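Long-range contacts in short chain dehydrogenase (Rhodopseudomonas palustris, PDB 3H7A), which probably catalyses NAD(P)-dependent oxidation or reduction as a Rossmann-fold short-chain dehydrogenase/reductase: residues T9-G14 with T72-A77; I23-A28 with V48-A53; G31-A36 with G55-A60. All coordinates share one frame; numbering follows the deposited sequence.

Contact 1: residues T9-G14 with T72-A77; sequences TVAVIG and TAFLNA
Strand 9-13 and helix 72-77 run nearly antiparallel, their axes 9.4 Å apart at 159°, with Ala11 and Leu75 as the nearest pair of CA atoms. This is the helix-on-sheet layering of the Rossmann fold: 9-13 is a central strand of the parallel sheet, and helix 68-81 packs along one of its faces. The side chains that meet are all apolar. Ala11 points its methyl at the helix and fits between two side chains, with CB 3.7 Å from Leu75 CD2 and 3.8 Å from Phe74 CE2. Phe74 holds CG anti to its backbone N (chi1 -180°), which sends the ring out from the helix toward the strand. Ile13 starts off obliquely to the helix, but CG1 stands anti to the carbonyl carbon (chi1 -67°), which puts it 3.7 Å from Phe74 CE2; the isoleucine and the ring pass one another, heading opposite ways. Leu75 lies roughly perpendicular to Ile13, its CD2 being 4.1 Å from Ile13 CD1. Phe35 of the next strand packs on Phe74, and helix 104-132 touches both Ile13 and Leu75, closing round this buried layer. At the far end of the ring, Phe74 CZ comes within 4.1 Å of Val12 O.

Contact 2: residues I23-A28 with V48-A53; sequences IAKKFA and VAEIEA
Ile51 reaches between Ala24 and Ala28 of helix 23-28 from a neighbouring helix that runs almost parallel to it (axes 10.3 Å apart, 19° between directions), and makes the apolar part of the contact. Its two branches divide the work. CG1 stands anti to the carbonyl carbon (chi1 -74°) and carries CD1 forward to the Ala24-Lys25 backbone, 3.8 Å from Ala24 C and equally near Lys25 N. CG2 instead meets Ala28 CB at 3.7 Å. The small side chains of Ala24 and Ala28, one turn apart on the same helix face, let the branched isoleucine come this close to the main chain, and Lys25 passes it at a slant, with CG 4.1 Å from Ile51 CG1.

The polar part is a salt bridge at the margin. Lys25 and Glu50 are both extended beyond CG and run aslant to one another, bringing NZ over the carboxylate: NZ lies 2.9 Å from Glu50 OE2 and makes a weaker bond of 3.2 Å to Glu50 OE1. The ammonium approaches OE2 from above the carboxylate plane, 37° out of it. Glu22 supplies NZ with a second carboxylate, probably helping to keep the lysine charged.

Beneath the two helices lies the sheet: Ala24 and Ala28 rest on Val34 of strand 33-38, Ile51 rests on Ile58 of strand 57-62, and helix 216-228 flanks helix 18-29 through Ile23 and Phe27.

Contact 3: residues G31-A36 with G55-A60; sequences GFTVFA and GGRIVA
Phe35 and Val59 pack against each other across these two parallel strands. Val59 covers one face of the Phe35 ring with its CB over the centre, 3.8 Å from the ring centroid and only 8° off the normal, a CH-pi contact. The two methyls spread over the same face, CG1 reaching Phe35 CE2 and CG2 reaching Phe35 CE1, each at 3.7 Å. Phe35 keeps CG anti to its carbonyl carbon (chi1 -88°), which brings the ring over beside Val59, a side chain that leaves its own strand in the same direction.

On the same sheet face, Arg57 bends at chi3 and folds back over Thr33. The hydroxyl OG1 sits above the guanidinium plane, near its rim, 3.1 Å from Arg57 NH2 but at an angle too poor for a hydrogen bond. Gly31 O lies at the edge of the guanidinium, near its plane, in a weak, bent bond from Arg57 NH1. The same nitrogen also donates to Arg6 O, so NH1 reaches the carbonyls of both Gly31 and Arg6.

Val34, Ile58, Ala36 and Ala60 occupy the other face. Ile58 extends CG1 anti to its N (chi1 178°), and its CD1 drops into the hollow left by the small Ala36, 3.9 Å from Ala36 CB.

Between the backbones, Val34 N bonds to Arg57 O at 3.1 Å. Val59 N then donates to Val34 O (2.8 Å), and Ala36 N to Val59 O (2.9 Å). Just before them, a water bridges Phe32 O and Arg57 N where the strands diverge. With helix 45-53 as the connection between them, strands 33-38 and 57-62 make a beta-alpha-beta crossover, one of the units from which the Rossmann fold of short-chain dehydrogenases is built.

In the fold
The three contacts build adjoining layers of one alpha/beta/alpha sandwich. Contacts 1 and 3 share the sheet, their centres about 11 Å apart: Val12 N lies 2.8 Å from Phe35 O and Val10 O 2.9 Å from Phe35 N, probable hydrogen bonds joining strands 9-13 and 33-38. Contact 2 packs on the opposite sheet face from helix 72-77, its centre about 6 Å from that of contact 3; probable backbone bonds from Phe32 N to Phe27 O and Gly56 N to Ile51 O tie its helices to the strands that follow. Contacts 1 and 2 also meet, at Val10 CG2 and Phe27 CD1 (3.8 Å). Strand 9-13 of contact 1 ends at Gly14, whose loop in relatives helps bind the dinucleotide cofactor.

Contact 1: residues T9-G14 with T72-A77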
ATOM      1  N   THR B   9     -30.801 -17.276  -3.928  1.00 21.66           N
ATOM      2  CA  THR B   9     -30.312 -16.755  -5.209  1.00 25.29           C
ATOM      3  C   THR B   9     -28.914 -16.145  -5.111  1.00 24.69           C
ATOM      4  O   THR B   9     -28.502 -15.692  -4.042  1.00 27.40           O
ATOM      5  CB  THR B   9     -31.259 -15.717  -5.837  1.00 23.92           C
ATOM      6  OG1 THR B   9     -31.611 -14.735  -4.856  1.00 24.54           O
ATOM      7  CG2 THR B   9     -32.516 -16.388  -6.354  1.00 29.72           C
ATOM      8  N   VAL B  10     -28.206 -16.176  -6.239  1.00 25.80           N
ATOM      9  CA  VAL B  10     -26.966 -15.438  -6.467  1.00 27.19           C
ATOM     10  C   VAL B  10     -27.163 -14.476  -7.644  1.00 29.06           C
ATOM     11  O   VAL B  10     -27.547 -14.901  -8.733  1.00 26.77           O
ATOM     12  CB  VAL B  10     -25.775 -16.393  -6.796  1.00 24.40           C
ATOM     13  CG1 VAL B  10     -24.530 -15.606  -7.199  1.00 25.87           C
ATOM     14  CG2 VAL B  10     -25.462 -17.264  -5.622  1.00 22.16           C
ATOM     15  N   ALA B  11     -26.912 -13.185  -7.433  1.00 24.23           N
ATOM     16  CA  ALA B  11     -26.987 -12.232  -8.533  1.00 21.17           C
ATOM     17  C   ALA B  11     -25.610 -12.093  -9.169  1.00 22.43           C
ATOM     18  O   ALA B  11     -24.654 -11.741  -8.494  1.00 26.21           O
ATOM     19  CB  ALA B  11     -27.486 -10.900  -8.046  1.00 19.87           C
ATOM     20  N   VAL B  12     -25.500 -12.410 -10.455  1.00 22.89           N
ATOM     21  CA  VAL B  12     -24.253 -12.183 -11.179  1.00 19.31           C
ATOM     22  C   VAL B  12     -24.495 -10.984 -12.094  1.00 21.05           C
ATOM     23  O   VAL B  12     -25.163 -11.096 -13.134  1.00 21.94           O
ATOM     24  CB  VAL B  12     -23.776 -13.432 -11.970  1.00 21.93           C
ATOM     25  CG1 VAL B  12     -22.535 -13.116 -12.798  1.00 17.79           C
ATOM     26  CG2 VAL B  12     -23.482 -14.581 -11.032  1.00 24.28           C
ATOM     27  N   ILE B  13     -24.022  -9.817 -11.661  1.00 24.42           N
ATOM     28  CA  ILE B  13     -24.173  -8.600 -12.446  1.00 17.85           C
ATOM     29  C   ILE B  13     -22.964  -8.501 -13.367  1.00 27.91           C
ATOM     30  O   ILE B  13     -21.867  -8.168 -12.934  1.00 24.35           O
ATOM     31  CB  ILE B  13     -24.388  -7.343 -11.554  1.00 23.01           C
ATOM     32  CG1 ILE B  13     -25.742  -7.443 -10.842  1.00 21.70           C
ATOM     33  CG2 ILE B  13     -24.349  -6.071 -12.395  1.00 22.05           C
ATOM     34  CD1 ILE B  13     -25.832  -6.693  -9.534  1.00 35.00           C
ATOM     35  N   GLY B  14     -23.173  -8.856 -14.636  1.00 30.44           N
ATOM     36  CA  GLY B  14     -22.099  -8.896 -15.623  1.00 26.13           C
ATOM     37  C   GLY B  14     -21.770 -10.324 -16.012  1.00 33.40           C
ATOM     38  O   GLY B  14     -20.626 -10.783 -15.853  1.00 31.52           O
ATOM     39  N   THR B  72     -31.777  -2.077  -9.246  1.00 22.78           N
ATOM     40  CA  THR B  72     -32.681  -2.265  -8.121  1.00 27.40           C
ATOM     41  C   THR B  72     -33.760  -3.311  -8.449  1.00 26.43           C
ATOM     42  O   THR B  72     -34.073  -4.170  -7.619  1.00 33.70           O
ATOM     43  CB  THR B  72     -33.273  -0.908  -7.708  1.00 27.82           C
ATOM     44  OG1 THR B  72     -32.199   0.030  -7.571  1.00 28.05           O
ATOM     45  CG2 THR B  72     -34.029  -0.984  -6.381  1.00 31.67           C
ATOM     46  N   ALA B  73     -34.298  -3.264  -9.664  1.00 24.85           N
ATOM     47  CA  ALA B  73     -35.356  -4.185 -10.067  1.00 27.32           C
ATOM     48  C   ALA B  73     -34.818  -5.587 -10.253  1.00 25.78           C
ATOM     49  O   ALA B  73     -35.493  -6.547  -9.907  1.00 29.46           O
ATOM     50  CB  ALA B  73     -36.061  -3.703 -11.343  1.00 27.83           C
ATOM     51  N   PHE B  74     -33.605  -5.693 -10.792  1.00 23.44           N
ATOM     52  CA  PHE B  74     -32.900  -6.978 -10.925  1.00 26.09           C
ATOM     53  C   PHE B  74     -32.665  -7.679  -9.562  1.00 30.07           C
ATOM     54  O   PHE B  74     -32.895  -8.889  -9.416  1.00 26.56           O
ATOM     55  CB  PHE B  74     -31.580  -6.733 -11.679  1.00 25.10           C
ATOM     56  CG  PHE B  74     -30.734  -7.965 -11.908  1.00 26.85           C
ATOM     57  CD1 PHE B  74     -30.939  -8.773 -13.030  1.00 25.62           C
ATOM     58  CD2 PHE B  74     -29.683  -8.282 -11.039  1.00 23.23           C
ATOM     59  CE1 PHE B  74     -30.138  -9.884 -13.256  1.00 30.67           C
ATOM     60  CE2 PHE B  74     -28.885  -9.398 -11.256  1.00 29.43           C
ATOM     61  CZ  PHE B  74     -29.107 -10.197 -12.369  1.00 29.64           C
ATOM     62  N   LEU B  75     -32.226  -6.907  -8.568  1.00 26.88           N
ATOM     63  CA  LEU B  75     -31.921  -7.442  -7.246  1.00 26.51           C
ATOM     64  C   LEU B  75     -33.168  -7.756  -6.441  1.00 28.17           C
ATOM     65  O   LEU B  75     -33.228  -8.796  -5.779  1.00 28.80           O
ATOM     66  CB  LEU B  75     -30.998  -6.488  -6.478  1.00 28.90           C
ATOM     67  CG  LEU B  75     -29.589  -6.345  -7.073  1.00 23.12           C
ATOM     68  CD1 LEU B  75     -28.804  -5.241  -6.403  1.00 22.34           C
ATOM     69  CD2 LEU B  75     -28.847  -7.655  -6.995  1.00 15.75           C
ATOM     70  N   ASN B  76     -34.153  -6.856  -6.492  1.00 30.45           N
ATOM     71  CA  ASN B  76     -35.464  -7.101  -5.899  1.00 27.42           C
ATOM     72  C   ASN B  76     -36.117  -8.365  -6.470  1.00 27.47           C
ATOM     73  O   ASN B  76     -36.673  -9.166  -5.717  1.00 34.36           O
ATOM     74  CB  ASN B  76     -36.390  -5.910  -6.124  1.00 21.21           C
ATOM     75  CG  ASN B  76     -36.117  -4.764  -5.178  1.00 31.68           C
ATOM     76  OD1 ASN B  76     -35.431  -4.919  -4.167  1.00 30.16           O
ATOM     77  ND2 ASN B  76     -36.662  -3.592  -5.502  1.00 31.89           N
ATOM     78  N   ALA B  77     -36.034  -8.537  -7.791  1.00 29.80           N
ATOM     79  CA  ALA B  77     -36.515  -9.746  -8.473  1.00 27.22           C
ATOM     80  C   ALA B  77     -35.815 -11.005  -7.982  1.00 29.48           C
ATOM     81  O   ALA B  77     -36.476 -12.020  -7.731  1.00 26.73           O
ATOM     82  CB  ALA B  77     -36.367  -9.609  -9.982  1.00 25.68           C
TER

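Contact 2: residues I23-A28 with V48-A53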
ATOM      1  N   ILE B  23     -18.644 -17.869 -13.463  1.00 26.59           N
ATOM      2  CA  ILE B  23     -19.133 -17.601 -12.112  1.00 23.54           C
ATOM      3  C   ILE B  23     -20.556 -18.149 -11.969  1.00 27.35           C
ATOM      4  O   ILE B  23     -20.866 -18.825 -10.988  1.00 28.79           O
ATOM      5  CB  ILE B  23     -19.093 -16.090 -11.764  1.00 24.90           C
ATOM      6  CG1 ILE B  23     -17.647 -15.588 -11.674  1.00 18.92           C
ATOM      7  CG2 ILE B  23     -19.797 -15.842 -10.464  1.00 23.87           C
ATOM      8  CD1 ILE B  23     -17.528 -14.063 -11.662  1.00 21.35           C
ATOM      9  N   ALA B  24     -21.396 -17.877 -12.969  1.00 28.20           N
ATOM     10  CA  ALA B  24     -22.782 -18.339 -12.985  1.00 28.26           C
ATOM     11  C   ALA B  24     -22.827 -19.868 -12.975  1.00 24.05           C
ATOM     12  O   ALA B  24     -23.530 -20.446 -12.151  1.00 29.87           O
ATOM     13  CB  ALA B  24     -23.522 -17.768 -14.193  1.00 24.75           C
ATOM     14  N   LYS B  25     -22.036 -20.503 -13.849  1.00 28.53           N
ATOM     15  CA  LYS B  25     -21.896 -21.971 -13.891  1.00 28.21           C
ATOM     16  C   LYS B  25     -21.524 -22.554 -12.531  1.00 29.20           C
ATOM     17  O   LYS B  25     -22.108 -23.544 -12.114  1.00 34.33           O
ATOM     18  CB  LYS B  25     -20.853 -22.425 -14.936  1.00 25.03           C
ATOM     19  CG  LYS B  25     -21.256 -22.285 -16.413  1.00 32.22           C
ATOM     20  CD  LYS B  25     -20.185 -22.916 -17.339  1.00 31.27           C
ATOM     21  CE  LYS B  25     -20.135 -22.219 -18.695  1.00 48.84           C
ATOM     22  NZ  LYS B  25     -19.222 -22.868 -19.699  1.00 49.33           N
ATOM     23  N   LYS B  26     -20.569 -21.930 -11.841  1.00 32.93           N
ATOM     24  CA  LYS B  26     -20.088 -22.420 -10.539  1.00 31.13           C
ATOM     25  C   LYS B  26     -21.137 -22.340  -9.435  1.00 30.75           C
ATOM     26  O   LYS B  26     -21.365 -23.320  -8.726  1.00 27.42           O
ATOM     27  CB  LYS B  26     -18.794 -21.690 -10.107  1.00 28.11           C
ATOM     28  CG  LYS B  26     -18.201 -22.122  -8.749  1.00 32.80           C
ATOM     29  CD  LYS B  26     -17.974 -23.639  -8.643  1.00 36.60           C
ATOM     30  CE  LYS B  26     -16.801 -23.961  -7.740  1.00 39.15           C
ATOM     31  NZ  LYS B  26     -16.961 -25.263  -7.044  1.00 35.71           N
ATOM     32  N   PHE B  27     -21.771 -21.182  -9.287  1.00 26.90           N
ATOM     33  CA  PHE B  27     -22.764 -21.029  -8.240  1.00 26.21           C
ATOM     34  C   PHE B  27     -24.035 -21.824  -8.508  1.00 30.83           C
ATOM     35  O   PHE B  27     -24.667 -22.296  -7.561  1.00 30.11           O
ATOM     36  CB  PHE B  27     -23.024 -19.556  -7.939  1.00 24.32           C
ATOM     37  CG  PHE B  27     -21.930 -18.933  -7.117  1.00 26.47           C
ATOM     38  CD1 PHE B  27     -22.027 -18.887  -5.724  1.00 25.28           C
ATOM     39  CD2 PHE B  27     -20.775 -18.446  -7.728  1.00 22.71           C
ATOM     40  CE1 PHE B  27     -21.004 -18.338  -4.953  1.00 24.54           C
ATOM     41  CE2 PHE B  27     -19.748 -17.898  -6.974  1.00 31.68           C
ATOM     42  CZ  PHE B  27     -19.859 -17.836  -5.581  1.00 24.53           C
ATOM     43  N   ALA B  28     -24.373 -22.013  -9.789  1.00 27.55           N
ATOM     44  CA  ALA B  28     -25.492 -22.876 -10.160  1.00 31.86           C
ATOM     45  C   ALA B  28     -25.156 -24.340  -9.902  1.00 30.04           C
ATOM     46  O   ALA B  28     -26.026 -25.098  -9.489  1.00 36.76           O
ATOM     47  CB  ALA B  28     -25.897 -22.664 -11.603  1.00 29.63           C
ATOM     48  N   VAL B  48     -27.761 -20.362 -20.295  1.00 34.88           N
ATOM     49  CA  VAL B  48     -28.941 -20.946 -19.663  1.00 37.20           C
ATOM     50  C   VAL B  48     -29.105 -22.408 -20.075  1.00 39.95           C
ATOM     51  O   VAL B  48     -29.292 -23.266 -19.221  1.00 39.73           O
ATOM     52  CB  VAL B  48     -30.213 -20.131 -19.971  1.00 36.59           C
ATOM     53  CG1 VAL B  48     -31.444 -20.798 -19.396  1.00 37.76           C
ATOM     54  CG2 VAL B  48     -30.083 -18.734 -19.403  1.00 35.97           C
ATOM     55  N   ALA B  49     -28.981 -22.676 -21.376  1.00 41.63           N
ATOM     56  CA  ALA B  49     -29.069 -24.035 -21.920  1.00 44.09           C
ATOM     57  C   ALA B  49     -28.049 -24.974 -21.284  1.00 44.28           C
ATOM     58  O   ALA B  49     -28.403 -26.067 -20.865  1.00 45.51           O
ATOM     59  CB  ALA B  49     -28.904 -24.016 -23.431  1.00 44.60           C
ATOM     60  N   GLU B  50     -26.800 -24.520 -21.197  1.00 43.40           N
ATOM     61  CA  GLU B  50     -25.708 -25.280 -20.601  1.00 45.22           C
ATOM     62  C   GLU B  50     -25.896 -25.537 -19.107  1.00 40.27           C
ATOM     63  O   GLU B  50     -25.632 -26.635 -18.629  1.00 42.98           O
ATOM     64  CB  GLU B  50     -24.386 -24.545 -20.832  1.00 46.74           C
ATOM     65  CG  GLU B  50     -23.143 -25.353 -20.498  1.00 56.84           C
ATOM     66  CD  GLU B  50     -21.847 -24.623 -20.831  1.00 62.36           C
ATOM     67  OE1 GLU B  50     -21.902 -23.482 -21.354  1.00 69.18           O
ATOM     68  OE2 GLU B  50     -20.769 -25.202 -20.562  1.00 74.10           O
ATOM     69  N   ILE B  51     -26.333 -24.518 -18.372  1.00 35.80           N
ATOM     70  CA  ILE B  51     -26.563 -24.653 -16.934  1.00 33.07           C
ATOM     71  C   ILE B  51     -27.753 -25.590 -16.645  1.00 35.11           C
ATOM     72  O   ILE B  51     -27.652 -26.482 -15.797  1.00 37.39           O
ATOM     73  CB  ILE B  51     -26.721 -23.264 -16.245  1.00 32.35           C
ATOM     74  CG1 ILE B  51     -25.358 -22.557 -16.145  1.00 29.59           C
ATOM     75  CG2 ILE B  51     -27.372 -23.398 -14.871  1.00 32.77           C
ATOM     76  CD1 ILE B  51     -25.412 -21.176 -15.464  1.00 24.54           C
ATOM     77  N   GLU B  52     -28.850 -25.410 -17.383  1.00 38.43           N
ATOM     78  CA  GLU B  52     -30.073 -26.211 -17.197  1.00 44.54           C
ATOM     79  C   GLU B  52     -29.918 -27.680 -17.599  1.00 44.55           C
ATOM     80  O   GLU B  52     -30.501 -28.553 -16.956  1.00 47.31           O
ATOM     81  CB  GLU B  52     -31.271 -25.586 -17.923  1.00 45.35           C
ATOM     82  CG  GLU B  52     -31.859 -24.355 -17.229  1.00 50.45           C
ATOM     83  CD  GLU B  52     -32.977 -23.685 -18.029  1.00 51.33           C
ATOM     84  OE1 GLU B  52     -33.132 -23.985 -19.234  1.00 54.52           O
ATOM     85  OE2 GLU B  52     -33.694 -22.837 -17.453  1.00 51.60           O
ATOM     86  N   ALA B  53     -29.130 -27.945 -18.646  1.00 43.58           N
ATOM     87  CA  ALA B  53     -28.835 -29.320 -19.075  1.00 42.96           C
ATOM     88  C   ALA B  53     -28.003 -30.080 -18.053  1.00 45.48           C
ATOM     89  O   ALA B  53     -28.113 -31.295 -17.944  1.00 52.02           O
ATOM     90  CB  ALA B  53     -28.146 -29.336 -20.441  1.00 40.72           C
TER

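Contact 3: residues G31-A36 with G55-A60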
ATOM      1  N   GLY B  31     -25.759 -25.290  -6.407  1.00 31.80           N
ATOM      2  CA  GLY B  31     -27.144 -25.366  -5.958  1.00 25.50           C
ATOM      3  C   GLY B  31     -27.891 -24.062  -5.778  1.00 29.90           C
ATOM      4  O   GLY B  31     -29.002 -24.062  -5.261  1.00 31.05           O
ATOM      5  N   PHE B  32     -27.309 -22.944  -6.201  1.00 29.37           N
ATOM      6  CA  PHE B  32     -28.021 -21.671  -6.108  1.00 26.69           C
ATOM      7  C   PHE B  32     -28.827 -21.433  -7.383  1.00 28.57           C
ATOM      8  O   PHE B  32     -28.467 -21.949  -8.441  1.00 25.48           O
ATOM      9  CB  PHE B  32     -27.046 -20.515  -5.945  1.00 26.17           C
ATOM     10  CG  PHE B  32     -26.376 -20.443  -4.603  1.00 22.55           C
ATOM     11  CD1 PHE B  32     -26.985 -19.774  -3.540  1.00 24.14           C
ATOM     12  CD2 PHE B  32     -25.112 -20.984  -4.417  1.00 21.70           C
ATOM     13  CE1 PHE B  32     -26.353 -19.673  -2.300  1.00 25.63           C
ATOM     14  CE2 PHE B  32     -24.462 -20.898  -3.172  1.00 25.57           C
ATOM     15  CZ  PHE B  32     -25.084 -20.233  -2.118  1.00 26.16           C
ATOM     16  N   THR B  33     -29.907 -20.651  -7.299  1.00 20.88           N
ATOM     17  CA  THR B  33     -30.493 -20.123  -8.524  1.00 25.35           C
ATOM     18  C   THR B  33     -29.720 -18.869  -8.898  1.00 23.52           C
ATOM     19  O   THR B  33     -29.627 -17.940  -8.118  1.00 27.28           O
ATOM     20  CB  THR B  33     -31.992 -19.788  -8.398  1.00 24.95           C
ATOM     21  OG1 THR B  33     -32.731 -20.982  -8.112  1.00 27.40           O
ATOM     22  CG2 THR B  33     -32.523 -19.173  -9.693  1.00 15.04           C
ATOM     23  N   VAL B  34     -29.168 -18.840 -10.097  1.00 28.67           N
ATOM     24  CA  VAL B  34     -28.415 -17.677 -10.520  1.00 26.77           C
ATOM     25  C   VAL B  34     -29.309 -16.736 -11.316  1.00 25.37           C
ATOM     26  O   VAL B  34     -30.004 -17.154 -12.225  1.00 28.04           O
ATOM     27  CB  VAL B  34     -27.134 -18.087 -11.294  1.00 26.77           C
ATOM     28  CG1 VAL B  34     -26.424 -16.857 -11.897  1.00 28.32           C
ATOM     29  CG2 VAL B  34     -26.189 -18.867 -10.367  1.00 28.07           C
ATOM     30  N   PHE B  35     -29.325 -15.477 -10.908  1.00 23.69           N
ATOM     31  CA  PHE B  35     -29.862 -14.393 -11.701  1.00 22.81           C
ATOM     32  C   PHE B  35     -28.699 -13.789 -12.453  1.00 29.06           C
ATOM     33  O   PHE B  35     -27.796 -13.208 -11.859  1.00 32.99           O
ATOM     34  CB  PHE B  35     -30.580 -13.365 -10.805  1.00 24.91           C
ATOM     35  CG  PHE B  35     -32.031 -13.698 -10.583  1.00 23.82           C
ATOM     36  CD1 PHE B  35     -32.396 -14.866  -9.903  1.00 30.14           C
ATOM     37  CD2 PHE B  35     -33.036 -12.887 -11.112  1.00 31.25           C
ATOM     38  CE1 PHE B  35     -33.732 -15.215  -9.734  1.00 16.24           C
ATOM     39  CE2 PHE B  35     -34.384 -13.218 -10.939  1.00 29.08           C
ATOM     40  CZ  PHE B  35     -34.729 -14.382 -10.246  1.00 27.91           C
ATOM     41  N   ALA B  36     -28.714 -13.964 -13.764  1.00 24.12           N
ATOM     42  CA  ALA B  36     -27.613 -13.559 -14.598  1.00 23.92           C
ATOM     43  C   ALA B  36     -28.058 -12.373 -15.417  1.00 24.90           C
ATOM     44  O   ALA B  36     -29.100 -12.418 -16.069  1.00 26.19           O
ATOM     45  CB  ALA B  36     -27.209 -14.719 -15.501  1.00 20.14           C
ATOM     46  N   GLY B  55     -28.442 -29.645 -14.888  1.00 39.80           N
ATOM     47  CA  GLY B  55     -29.287 -29.798 -13.709  1.00 39.03           C
ATOM     48  C   GLY B  55     -29.463 -28.554 -12.851  1.00 43.44           C
ATOM     49  O   GLY B  55     -30.134 -28.604 -11.819  1.00 46.19           O
ATOM     50  N   GLY B  56     -28.877 -27.436 -13.274  1.00 40.65           N
ATOM     51  CA  GLY B  56     -28.913 -26.195 -12.489  1.00 37.39           C
ATOM     52  C   GLY B  56     -30.043 -25.241 -12.830  1.00 35.42           C
ATOM     53  O   GLY B  56     -30.708 -25.399 -13.851  1.00 36.04           O
ATOM     54  N   ARG B  57     -30.243 -24.240 -11.970  1.00 32.40           N
ATOM     55  CA  ARG B  57     -31.318 -23.265 -12.116  1.00 28.17           C
ATOM     56  C   ARG B  57     -30.766 -21.862 -12.363  1.00 30.03           C
ATOM     57  O   ARG B  57     -29.872 -21.416 -11.647  1.00 29.97           O
ATOM     58  CB  ARG B  57     -32.215 -23.272 -10.879  1.00 30.32           C
ATOM     59  CG  ARG B  57     -32.851 -24.635 -10.590  1.00 31.45           C
ATOM     60  CD  ARG B  57     -33.365 -24.722  -9.176  1.00 30.83           C
ATOM     61  NE  ARG B  57     -32.285 -24.577  -8.206  1.00 40.08           N
ATOM     62  CZ  ARG B  57     -32.419 -24.019  -7.008  1.00 39.90           C
ATOM     63  NH1 ARG B  57     -31.372 -23.932  -6.210  1.00 41.16           N
ATOM     64  NH2 ARG B  57     -33.592 -23.555  -6.598  1.00 35.02           N
ATOM     65  N   ILE B  58     -31.291 -21.187 -13.386  1.00 28.70           N
ATOM     66  CA  ILE B  58     -30.831 -19.850 -13.777  1.00 27.98           C
ATOM     67  C   ILE B  58     -31.967 -19.031 -14.388  1.00 31.68           C
ATOM     68  O   ILE B  58     -32.764 -19.562 -15.158  1.00 34.34           O
ATOM     69  CB  ILE B  58     -29.584 -19.904 -14.737  1.00 29.06           C
ATOM     70  CG1 ILE B  58     -29.139 -18.494 -15.171  1.00 25.99           C
ATOM     71  CG2 ILE B  58     -29.843 -20.811 -15.949  1.00 29.46           C
ATOM     72  CD1 ILE B  58     -27.951 -18.461 -16.128  1.00 28.68           C
ATOM     73  N   VAL B  59     -32.049 -17.754 -13.999  1.00 29.36           N
ATOM     74  CA  VAL B  59     -32.930 -16.768 -14.613  1.00 26.66           C
ATOM     75  C   VAL B  59     -32.062 -15.744 -15.322  1.00 32.05           C
ATOM     76  O   VAL B  59     -31.224 -15.102 -14.697  1.00 35.15           O
ATOM     77  CB  VAL B  59     -33.807 -16.062 -13.563  1.00 26.81           C
ATOM     78  CG1 VAL B  59     -34.705 -15.024 -14.201  1.00 31.29           C
ATOM     79  CG2 VAL B  59     -34.637 -17.082 -12.796  1.00 29.13           C
ATOM     80  N   ALA B  60     -32.250 -15.615 -16.634  1.00 33.97           N
ATOM     81  CA  ALA B  60     -31.510 -14.654 -17.457  1.00 33.51           C
ATOM     82  C   ALA B  60     -32.311 -13.372 -17.667  1.00 34.57           C
ATOM     83  O   ALA B  60     -33.492 -13.426 -18.006  1.00 42.03           O
ATOM     84  CB  ALA B  60     -31.173 -15.274 -18.793  1.00 30.93           C
TER
HETATM   85  O   HOH W   1     -28.616 -24.300  -9.614  1.00 43.35           O